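Local coordinates for protein copper-containing nitrite reductase (Bradyrhizobium sp. ORS 375, PDB 6THE) that probably reduces nitrite to nitric oxide at copper, as the trimeric core of a four-domain heme-cupredoxin nitrite reductase, at residues A[226-240]-A[252-266]. Residues are numbered along the deposited sequence; the frame is centred on the assembly and turned at random.
Sequences ASSFHVIGEIFDKVD and GIQTVTVPPGGAAIA
Ser227 and Phe229 pair antiparallel with Val258 and Val256, while Asp240 pairs with Ile265 in a second sheet; the two sheets form a cupredoxin-type beta sandwich. Phe236 with Ile253 adds another hydrogen-bonded pair, where Gly252 and Ile253 make a G1 beta bulge. Phe236 lies between the sheets, touching Val256 CG1 on one and Ala266 CB on the other. With CG anti to the carbonyl carbon (chi1 -56°), its ring turns one face to the methyl CB of Ala266, 4.0 Å from the ring centroid, a CH-pi contact. Ala266 CB also meets the edge of the Phe229 ring, at CE2 (4.2 Å). Val239 CG1 packs against Val256 CG2 at 3.8 Å, the two side chains lying alongside and pointing opposite ways.

His230 lies near a bound copper, and its ring stacks on His89 of the second subunit. ND1 donates to Gln254 O at 3.0 Å. The oxygen is near the ring plane, but the donor stands above the carbonyl plane. This bond restrains ring rotation. A leucine here would probably leave Gln254 O without this donor and His89 of the second subunit without its stacking partner. On the sheet face turned to the neighbouring subunits, one water bridges Ser228 OG (3.2 Å) and Thr257 OG1 (3.1 Å).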
ATOM      1  N   ALA A 226       0.144  -7.153  -1.546  1.00 18.55           N
ATOM      2  CA  ALA A 226       0.793  -6.085  -2.286  1.00 18.57           C
ATOM      3  C   ALA A 226       2.307  -6.263  -2.215  1.00 18.62           C
ATOM      4  O   ALA A 226       2.811  -6.988  -1.357  1.00 18.70           O
ATOM      5  CB  ALA A 226       0.366  -4.747  -1.733  1.00 18.55           C
ATOM      6  N   SER A 227       3.019  -5.591  -3.126  1.00 18.61           N
ATOM      7  CA  SER A 227       4.469  -5.667  -3.188  1.00 18.62           C
ATOM      8  C   SER A 227       5.077  -4.284  -2.981  1.00 18.62           C
ATOM      9  O   SER A 227       4.503  -3.277  -3.391  1.00 18.69           O
ATOM     10  CB  SER A 227       4.924  -6.271  -4.491  1.00 18.68           C
ATOM     11  OG  SER A 227       6.337  -6.416  -4.519  1.00 18.68           O
ATOM     12  N   SER A 228       6.246  -4.262  -2.332  1.00 18.58           N
ATOM     13  CA  SER A 228       7.047  -3.061  -2.178  1.00 18.56           C
ATOM     14  C   SER A 228       8.332  -3.226  -2.986  1.00 18.57           C
ATOM     15  O   SER A 228       9.367  -3.612  -2.444  1.00 18.58           O
ATOM     16  CB  SER A 228       7.326  -2.786  -0.722  1.00 18.55           C
ATOM     17  OG  SER A 228       6.117  -2.731   0.020  1.00 18.54           O
ATOM     18  N   PHE A 229       8.237  -2.939  -4.289  1.00 18.59           N
ATOM     19  CA  PHE A 229       9.272  -3.291  -5.248  1.00 18.63           C
ATOM     20  C   PHE A 229      10.520  -2.440  -5.029  1.00 18.65           C
ATOM     21  O   PHE A 229      10.445  -1.213  -4.965  1.00 18.64           O
ATOM     22  CB  PHE A 229       8.746  -3.203  -6.684  1.00 18.65           C
ATOM     23  CG  PHE A 229       9.690  -3.741  -7.730  1.00 18.67           C
ATOM     24  CD1 PHE A 229      10.099  -5.067  -7.705  1.00 18.66           C
ATOM     25  CD2 PHE A 229      10.169  -2.924  -8.744  1.00 18.69           C
ATOM     26  CE1 PHE A 229      10.968  -5.563  -8.667  1.00 18.66           C
ATOM     27  CE2 PHE A 229      11.037  -3.420  -9.706  1.00 18.69           C
ATOM     28  CZ  PHE A 229      11.435  -4.738  -9.667  1.00 18.67           C
ATOM     29  N   HIS A 230      11.664  -3.127  -4.924  1.00 18.66           N
ATOM     30  CA  HIS A 230      12.952  -2.508  -4.665  1.00 18.66           C
ATOM     31  C   HIS A 230      14.058  -3.362  -5.279  1.00 18.67           C
ATOM     32  O   HIS A 230      14.129  -4.565  -5.030  1.00 18.64           O
ATOM     33  CB  HIS A 230      13.144  -2.307  -3.153  1.00 18.64           C
ATOM     34  CG  HIS A 230      14.511  -1.849  -2.764  1.00 18.62           C
ATOM     35  ND1 HIS A 230      14.884  -0.520  -2.800  1.00 18.62           N
ATOM     36  CD2 HIS A 230      15.589  -2.533  -2.322  1.00 18.59           C
ATOM     37  CE1 HIS A 230      16.136  -0.404  -2.405  1.00 18.62           C
ATOM     38  NE2 HIS A 230      16.592  -1.626  -2.105  1.00 18.58           N
ATOM     39  N   VAL A 231      14.905  -2.724  -6.094  1.00 18.68           N
ATOM     40  CA  VAL A 231      16.132  -3.336  -6.574  1.00 18.70           C
ATOM     41  C   VAL A 231      17.257  -2.904  -5.637  1.00 18.77           C
ATOM     42  O   VAL A 231      17.560  -1.715  -5.537  1.00 18.79           O
ATOM     43  CB  VAL A 231      16.427  -2.966  -8.043  1.00 18.66           C
ATOM     44  CG1 VAL A 231      17.755  -3.533  -8.520  1.00 18.62           C
ATOM     45  CG2 VAL A 231      15.302  -3.393  -8.975  1.00 18.63           C
ATOM     46  N   ILE A 232      17.850  -3.882  -4.942  1.00 18.80           N
ATOM     47  CA  ILE A 232      18.876  -3.616  -3.946  1.00 18.83           C
ATOM     48  C   ILE A 232      20.139  -3.136  -4.655  1.00 18.89           C
ATOM     49  O   ILE A 232      20.727  -3.865  -5.453  1.00 18.86           O
ATOM     50  CB  ILE A 232      19.140  -4.842  -3.047  1.00 18.81           C
ATOM     51  CG1 ILE A 232      17.860  -5.346  -2.374  1.00 18.81           C
ATOM     52  CG2 ILE A 232      20.227  -4.533  -2.027  1.00 18.81           C
ATOM     53  CD1 ILE A 232      18.064  -6.520  -1.439  1.00 18.82           C
ATOM     54  N   GLY A 233      20.532  -1.896  -4.348  1.00 19.01           N
ATOM     55  CA  GLY A 233      21.728  -1.288  -4.903  1.00 19.18           C
ATOM     56  C   GLY A 233      21.412  -0.271  -5.996  1.00 19.33           C
ATOM     57  O   GLY A 233      22.324   0.303  -6.589  1.00 19.38           O
ATOM     58  N   GLU A 234      20.117  -0.051  -6.246  1.00 19.50           N
ATOM     59  CA  GLU A 234      19.681   0.839  -7.310  1.00 19.64           C
ATOM     60  C   GLU A 234      18.571   1.763  -6.815  1.00 19.66           C
ATOM     61  O   GLU A 234      17.826   1.420  -5.899  1.00 19.67           O
ATOM     62  CB  GLU A 234      19.220   0.036  -8.529  1.00 19.76           C
ATOM     63  CG  GLU A 234      20.358  -0.408  -9.435  1.00 19.92           C
ATOM     64  CD  GLU A 234      21.109   0.702 -10.156  1.00 20.09           C
ATOM     65  OE1 GLU A 234      20.503   1.764 -10.417  1.00 20.14           O
ATOM     66  OE2 GLU A 234      22.303   0.502 -10.456  1.00 20.24           O
ATOM     67  N   ILE A 235      18.493   2.944  -7.440  1.00 19.71           N
ATOM     68  CA  ILE A 235      17.392   3.877  -7.266  1.00 19.81           C
ATOM     69  C   ILE A 235      16.690   4.018  -8.615  1.00 19.92           C
ATOM     70  O   ILE A 235      17.348   4.177  -9.642  1.00 19.97           O
ATOM     71  CB  ILE A 235      17.889   5.240  -6.740  1.00 19.77           C
ATOM     72  CG1 ILE A 235      18.816   5.090  -5.530  1.00 19.76           C
ATOM     73  CG2 ILE A 235      16.718   6.167  -6.442  1.00 19.75           C
ATOM     74  CD1 ILE A 235      19.603   6.336  -5.189  1.00 19.76           C
ATOM     75  N   PHE A 236      15.354   3.953  -8.594  1.00 20.04           N
ATOM     76  CA  PHE A 236      14.559   4.087  -9.805  1.00 20.18           C
ATOM     77  C   PHE A 236      14.572   5.542 -10.264  1.00 20.35           C
ATOM     78  O   PHE A 236      14.195   6.436  -9.510  1.00 20.39           O
ATOM     79  CB  PHE A 236      13.128   3.593  -9.575  1.00 20.13           C
ATOM     80  CG  PHE A 236      12.997   2.180  -9.067  1.00 20.11           C
ATOM     81  CD1 PHE A 236      13.547   1.113  -9.766  1.00 20.10           C
ATOM     82  CD2 PHE A 236      12.302   1.910  -7.896  1.00 20.05           C
ATOM     83  CE1 PHE A 236      13.418  -0.186  -9.298  1.00 20.08           C
ATOM     84  CE2 PHE A 236      12.173   0.610  -7.429  1.00 20.05           C
ATOM     85  CZ  PHE A 236      12.730  -0.436  -8.131  1.00 20.07           C
ATOM     86  N   ASP A 237      15.018   5.755 -11.508  1.00 20.56           N
ATOM     87  CA  ASP A 237      15.074   7.078 -12.111  1.00 20.79           C
ATOM     88  C   ASP A 237      13.657   7.565 -12.399  1.00 20.91           C
ATOM     89  O   ASP A 237      13.326   8.715 -12.114  1.00 20.95           O
ATOM     90  CB  ASP A 237      15.938   7.085 -13.375  1.00 20.92           C
ATOM     91  CG  ASP A 237      17.398   6.733 -13.138  1.00 21.04           C
ATOM     92  OD1 ASP A 237      17.875   6.915 -11.997  1.00 21.13           O
ATOM     93  OD2 ASP A 237      18.052   6.281 -14.100  0.50 21.07           O
ATOM     94  N   LYS A 238      12.834   6.675 -12.970  1.00 21.02           N
ATOM     95  CA  LYS A 238      11.455   6.984 -13.315  1.00 21.16           C
ATOM     96  C   LYS A 238      10.563   5.792 -12.974  1.00 21.23           C
ATOM     97  O   LYS A 238      10.906   4.649 -13.272  1.00 21.25           O
ATOM     98  CB  LYS A 238      11.339   7.363 -14.795  1.00 21.16           C
ATOM     99  CG  LYS A 238      11.817   8.767 -15.144  1.00 21.17           C
ATOM    100  CD  LYS A 238      12.085   8.970 -16.620  1.00 21.19           C
ATOM    101  CE  LYS A 238      12.777  10.284 -16.914  1.00 21.15           C
ATOM    102  NZ  LYS A 238      13.168  10.393 -18.339  1.00 21.15           N
ATOM    103  N   VAL A 239       9.421   6.083 -12.340  1.00 21.34           N
ATOM    104  CA  VAL A 239       8.442   5.072 -11.970  1.00 21.46           C
ATOM    105  C   VAL A 239       7.063   5.524 -12.444  1.00 21.58           C
ATOM    106  O   VAL A 239       6.602   6.606 -12.082  1.00 21.58           O
ATOM    107  CB  VAL A 239       8.452   4.784 -10.454  1.00 21.44           C
ATOM    108  CG1 VAL A 239       7.264   3.935 -10.024  1.00 21.41           C
ATOM    109  CG2 VAL A 239       9.752   4.140 -10.000  1.00 21.40           C
ATOM    110  N   ASP A 240       6.422   4.677 -13.258  1.00 21.67           N
ATOM    111  CA  ASP A 240       5.031   4.864 -13.639  1.00 21.69           C
ATOM    112  C   ASP A 240       4.153   4.176 -12.596  1.00 21.70           C
ATOM    113  O   ASP A 240       4.029   2.952 -12.592  1.00 21.75           O
ATOM    114  CB  ASP A 240       4.773   4.381 -15.068  1.00 21.74           C
ATOM    115  CG  ASP A 240       5.538   5.166 -16.121  1.00 21.81           C
ATOM    116  OD1 ASP A 240       5.326   6.392 -16.209  1.00 21.78           O
ATOM    117  OD2 ASP A 240       6.343   4.546 -16.843  1.00 21.90           O
ATOM    118  N   GLY A 252      13.134   9.413  -8.860  1.00 19.44           N
ATOM    119  CA  GLY A 252      14.050   9.167  -7.758  1.00 19.40           C
ATOM    120  C   GLY A 252      13.374   8.473  -6.579  1.00 19.37           C
ATOM    121  O   GLY A 252      13.306   9.032  -5.485  1.00 19.41           O
ATOM    122  N   ILE A 253      12.890   7.248  -6.817  1.00 19.32           N
ATOM    123  CA  ILE A 253      12.159   6.485  -5.815  1.00 19.26           C
ATOM    124  C   ILE A 253      12.956   5.232  -5.452  1.00 19.18           C
ATOM    125  O   ILE A 253      13.526   4.575  -6.321  1.00 19.19           O
ATOM    126  CB  ILE A 253      10.720   6.186  -6.293  1.00 19.30           C
ATOM    127  CG1 ILE A 253       9.739   7.277  -5.854  1.00 19.32           C
ATOM    128  CG2 ILE A 253      10.246   4.811  -5.840  1.00 19.32           C
ATOM    129  CD1 ILE A 253       9.824   8.562  -6.649  1.00 19.30           C
ATOM    130  N   GLN A 254      12.985   4.926  -4.149  1.00 19.07           N
ATOM    131  CA  GLN A 254      13.702   3.780  -3.610  1.00 18.96           C
ATOM    132  C   GLN A 254      12.816   2.536  -3.679  1.00 18.96           C
ATOM    133  O   GLN A 254      13.224   1.513  -4.225  1.00 18.98           O
ATOM    134  CB  GLN A 254      14.190   4.069  -2.187  1.00 18.86           C
ATOM    135  CG  GLN A 254      13.088   4.512  -1.231  1.00 18.77           C
ATOM    136  CD  GLN A 254      13.579   4.857   0.155  1.00 18.71           C
ATOM    137  OE1 GLN A 254      14.462   4.207   0.708  1.00 18.67           O
ATOM    138  NE2 GLN A 254      12.990   5.888   0.737  1.00 18.68           N
ATOM    139  N   THR A 255      11.602   2.646  -3.125  1.00 18.96           N
ATOM    140  CA  THR A 255      10.673   1.534  -3.011  1.00 18.95           C
ATOM    141  C   THR A 255       9.284   2.000  -3.438  1.00 19.00           C
ATOM    142  O   THR A 255       8.818   3.051  -3.000  1.00 19.06           O
ATOM    143  CB  THR A 255      10.679   0.965  -1.585  1.00 18.90           C
ATOM    144  OG1 THR A 255      12.029   0.721  -1.192  1.00 18.84           O
ATOM    145  CG2 THR A 255       9.877  -0.311  -1.449  1.00 18.88           C
ATOM    146  N   VAL A 256       8.633   1.205  -4.296  1.00 19.00           N
ATOM    147  CA  VAL A 256       7.332   1.552  -4.848  1.00 18.99           C
ATOM    148  C   VAL A 256       6.306   0.495  -4.440  1.00 19.01           C
ATOM    149  O   VAL A 256       6.548  -0.703  -4.575  1.00 19.01           O
ATOM    150  CB  VAL A 256       7.394   1.760  -6.376  1.00 18.99           C
ATOM    151  CG1 VAL A 256       8.036   0.588  -7.107  1.00 18.99           C
ATOM    152  CG2 VAL A 256       6.033   2.092  -6.972  1.00 18.98           C
ATOM    153  N   THR A 257       5.160   0.968  -3.933  1.00 19.00           N
ATOM    154  CA  THR A 257       4.048   0.113  -3.555  1.00 18.98           C
ATOM    155  C   THR A 257       3.282  -0.296  -4.810  1.00 18.93           C
ATOM    156  O   THR A 257       2.723   0.552  -5.505  1.00 18.98           O
ATOM    157  CB  THR A 257       3.143   0.802  -2.525  1.00 19.01           C
ATOM    158  OG1 THR A 257       3.914   1.043  -1.348  1.00 19.08           O
ATOM    159  CG2 THR A 257       1.915  -0.008  -2.169  1.00 19.01           C
ATOM    160  N   VAL A 258       3.275  -1.603  -5.087  1.00 18.84           N
ATOM    161  CA  VAL A 258       2.524  -2.159  -6.202  1.00 18.79           C
ATOM    162  C   VAL A 258       1.422  -3.053  -5.637  1.00 18.73           C
ATOM    163  O   VAL A 258       1.708  -4.073  -5.012  1.00 18.72           O
ATOM    164  CB  VAL A 258       3.433  -2.918  -7.191  1.00 18.77           C
ATOM    165  CG1 VAL A 258       2.679  -3.325  -8.449  1.00 18.75           C
ATOM    166  CG2 VAL A 258       4.674  -2.118  -7.554  1.00 18.78           C
ATOM    167  N   PRO A 259       0.132  -2.689  -5.833  1.00 18.70           N
ATOM    168  CA  PRO A 259      -0.983  -3.470  -5.296  1.00 18.69           C
ATOM    169  C   PRO A 259      -1.213  -4.749  -6.098  1.00 18.70           C
ATOM    170  O   PRO A 259      -0.713  -4.875  -7.214  1.00 18.73           O
ATOM    171  CB  PRO A 259      -2.177  -2.520  -5.472  1.00 18.69           C
ATOM    172  CG  PRO A 259      -1.816  -1.685  -6.680  1.00 18.68           C
ATOM    173  CD  PRO A 259      -0.315  -1.508  -6.589  1.00 18.69           C
ATOM    174  N   PRO A 260      -1.959  -5.742  -5.555  1.00 18.72           N
ATOM    175  CA  PRO A 260      -2.378  -6.903  -6.342  1.00 18.72           C
ATOM    176  C   PRO A 260      -3.269  -6.447  -7.496  1.00 18.77           C
ATOM    177  O   PRO A 260      -4.173  -5.637  -7.304  1.00 18.73           O
ATOM    178  CB  PRO A 260      -3.152  -7.779  -5.344  1.00 18.71           C
ATOM    179  CG  PRO A 260      -3.539  -6.837  -4.222  1.00 18.66           C
ATOM    180  CD  PRO A 260      -2.427  -5.811  -4.161  1.00 18.68           C
ATOM    181  N   GLY A 261      -2.973  -6.954  -8.698  1.00 18.87           N
ATOM    182  CA  GLY A 261      -3.666  -6.544  -9.910  1.00 19.01           C
ATOM    183  C   GLY A 261      -3.180  -5.189 -10.417  1.00 19.16           C
ATOM    184  O   GLY A 261      -3.775  -4.616 -11.329  1.00 19.23           O
ATOM    185  N   GLY A 262      -2.092  -4.692  -9.816  1.00 19.26           N
ATOM    186  CA  GLY A 262      -1.488  -3.425 -10.193  1.00 19.39           C
ATOM    187  C   GLY A 262      -0.132  -3.628 -10.865  1.00 19.55           C
ATOM    188  O   GLY A 262       0.383  -4.744 -10.906  1.00 19.53           O
ATOM    189  N   ALA A 263       0.436  -2.530 -11.378  1.00 19.71           N
ATOM    190  CA  ALA A 263       1.672  -2.579 -12.141  1.00 19.89           C
ATOM    191  C   ALA A 263       2.609  -1.452 -11.717  1.00 20.06           C
ATOM    192  O   ALA A 263       2.252  -0.617 -10.887  1.00 20.10           O
ATOM    193  CB  ALA A 263       1.361  -2.503 -13.615  1.00 19.88           C
ATOM    194  N   ALA A 264       3.815  -1.462 -12.298  1.00 20.29           N
ATOM    195  CA  ALA A 264       4.795  -0.397 -12.158  1.00 20.51           C
ATOM    196  C   ALA A 264       5.840  -0.530 -13.263  1.00 20.70           C
ATOM    197  O   ALA A 264       6.349  -1.622 -13.514  1.00 20.69           O
ATOM    198  CB  ALA A 264       5.437  -0.442 -10.791  1.00 20.42           C
ATOM    199  N   ILE A 265       6.136   0.594 -13.925  1.00 21.02           N
ATOM    200  CA  ILE A 265       7.225   0.658 -14.886  1.00 21.35           C
ATOM    201  C   ILE A 265       8.404   1.358 -14.214  1.00 21.62           C
ATOM    202  O   ILE A 265       8.400   2.578 -14.050  1.00 21.54           O
ATOM    203  CB  ILE A 265       6.785   1.345 -16.196  1.00 21.30           C
ATOM    204  CG1 ILE A 265       5.632   0.595 -16.870  1.00 21.30           C
ATOM    205  CG2 ILE A 265       7.967   1.522 -17.140  1.00 21.26           C
ATOM    206  CD1 ILE A 265       4.894   1.400 -17.916  1.00 21.29           C
ATOM    207  N   ALA A 266       9.396   0.557 -13.812  1.00 22.02           N
ATOM    208  CA  ALA A 266      10.570   1.050 -13.113  1.00 22.43           C
ATOM    209  C   ALA A 266      11.746   1.128 -14.083  1.00 22.80           C
ATOM    210  O   ALA A 266      12.113   0.129 -14.702  1.00 22.81           O
ATOM    211  CB  ALA A 266      10.873   0.158 -11.935  1.00 22.35           C
TER
HETATM  212  O   HOH W   1       3.345  -1.334   0.560  1.00 14.76           O